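Side-chain contact in snrnp sm-like protein (Pyrococcus abyssi, PDB 1H64), which assembles into a seven-membered ring with the Sm fold and probably binds RNA, as related Sm proteins do: residues V8-R11 against S12-K15. Residues are numbered along the deposited sequence; the frame is centred on the assembly and turned at random.
Sequences VIHR and SLDK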
loop_
_atom_site.group_PDB
_atom_site.type_symbol
_atom_site.label_atom_id
_atom_site.label_comp_id
_atom_site.label_asym_id
_atom_site.label_seq_id
_atom_site.Cartn_x
_atom_site.Cartn_y
_atom_site.Cartn_z
ATOM N N VAL C 8 8.821 -18.606 -16.183
ATOM C CA VAL C 8 8.162 -18.063 -17.370
ATOM C C VAL C 8 8.860 -16.786 -17.825
ATOM O O VAL C 8 9.180 -16.618 -19.007
ATOM C CB VAL C 8 6.673 -17.749 -17.074
ATOM C CG1 VAL C 8 6.056 -16.977 -18.238
ATOM C CG2 VAL C 8 5.906 -19.022 -16.833
ATOM N N ILE C 9 9.095 -15.877 -16.882
ATOM C CA ILE C 9 9.765 -14.625 -17.193
ATOM C C ILE C 9 11.157 -14.907 -17.767
ATOM O O ILE C 9 11.581 -14.285 -18.761
ATOM C CB ILE C 9 9.873 -13.747 -15.928
ATOM C CG1 ILE C 9 8.471 -13.339 -15.465
ATOM C CG2 ILE C 9 10.731 -12.520 -16.190
ATOM C CD1 ILE C 9 7.642 -12.642 -16.523
ATOM N N HIS C 10 11.866 -15.859 -17.159
ATOM C CA HIS C 10 13.213 -16.208 -17.611
ATOM C C HIS C 10 13.224 -16.748 -19.037
ATOM O O HIS C 10 14.138 -16.453 -19.811
ATOM C CB HIS C 10 13.855 -17.269 -16.700
ATOM C CG HIS C 10 15.254 -17.614 -17.098
ATOM N ND1 HIS C 10 16.318 -16.765 -16.876
ATOM C CD2 HIS C 10 15.753 -18.666 -17.789
ATOM C CE1 HIS C 10 17.408 -17.279 -17.412
ATOM N NE2 HIS C 10 17.093 -18.432 -17.975
ATOM N N ARG C 11 12.227 -17.557 -19.364
ATOM C CA ARG C 11 12.106 -18.149 -20.697
ATOM C C ARG C 11 11.760 -17.103 -21.765
ATOM O O ARG C 11 11.905 -17.359 -22.963
ATOM C CB ARG C 11 10.993 -19.195 -20.721
ATOM C CG ARG C 11 11.101 -20.311 -19.706
ATOM C CD ARG C 11 9.890 -21.234 -19.833
ATOM N NE ARG C 11 9.893 -22.318 -18.855
ATOM C CZ ARG C 11 10.834 -23.251 -18.772
ATOM N NH1 ARG C 11 11.862 -23.240 -19.611
ATOM N NH2 ARG C 11 10.750 -24.197 -17.852
ATOM N N SER C 12 11.293 -15.938 -21.334
ATOM C CA SER C 12 10.894 -14.896 -22.271
ATOM C C SER C 12 11.978 -13.873 -22.585
ATOM O O SER C 12 11.708 -12.871 -23.249
ATOM C CB SER C 12 9.647 -14.163 -21.747
ATOM O OG SER C 12 8.569 -15.056 -21.521
ATOM N N LEU C 13 13.196 -14.093 -22.104
ATOM C CA LEU C 13 14.262 -13.149 -22.406
ATOM C C LEU C 13 14.414 -13.088 -23.923
ATOM O O LEU C 13 14.262 -14.102 -24.607
ATOM C CB LEU C 13 15.581 -13.577 -21.756
ATOM C CG LEU C 13 15.750 -13.221 -20.270
ATOM C CD1 LEU C 13 17.033 -13.854 -19.745
ATOM C CD2 LEU C 13 15.788 -11.699 -20.080
ATOM N N ASP C 14 14.687 -11.888 -24.433
ATOM C CA ASP C 14 14.858 -11.635 -25.863
ATOM C C ASP C 14 13.594 -11.877 -26.682
ATOM O O ASP C 14 13.652 -11.986 -27.908
ATOM C CB ASP C 14 16.007 -12.481 -26.416
ATOM C CG ASP C 14 17.302 -12.238 -25.675
ATOM O OD1 ASP C 14 17.739 -11.064 -25.612
ATOM O OD2 ASP C 14 17.882 -13.215 -25.147
ATOM N N LYS C 15 12.451 -11.954 -26.008
ATOM C CA LYS C 15 11.177 -12.167 -26.687
ATOM C C LYS C 15 10.188 -11.035 -26.391
ATOM O O LYS C 15 10.279 -10.386 -25.351
ATOM C CB LYS C 15 10.577 -13.509 -26.271
ATOM C CG LYS C 15 11.401 -14.696 -26.748
ATOM C CD LYS C 15 10.638 -16.017 -26.663
ATOM C CE LYS C 15 10.487 -16.495 -25.230
ATOM N NZ LYS C 15 9.906 -17.868 -25.136
#
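Ser12 folds back on the carbonyls of Val8 and Ile9 where the N-terminal helix of the Sm fold runs into a type II beta turn, Ser12 to Lys15, that leads to the first strand. The tight part is this buried serine. Its N donates to Ile9 O at 3.1 Å with an N-H...O angle of 144°. A second, weak bond from the same N reaches Val8 O at 3.2 Å. With chi1 at -57°, OG lies beside its own backbone N and 3.0 Å from Val8 O. N and OG of Ser12 thus both lie near that one oxygen, though the N bond is weak and the hydroxyl proton has another acceptor within reach. Leu31 of strand 25-34 and Pro72 of strand 67-72 pack on Ser12, while Val8 leans on Val61 of a neighbouring subunit, placing this side of the contact between the sheet and the ring interface.

The outer side is looser: His10 is exposed and Leu13 partly exposed. Leu13 N gives a nearly straight but weak bond to His10 O, 165° at 3.4 Å. Leu13 CG sits 3.6 Å from His10 O, and its CD1 approaches the imidazole obliquely, 4.1 Å from His10 ND1. ND1 of the ring is hydrogen-bonded to Tyr34 OH of strand 25-34. On the same exposed side, Lys15 NZ lies 3.0 Å from Arg11 O. The turn itself is closed by Lys15 N, which donates to Ser12 O at 3.0 Å.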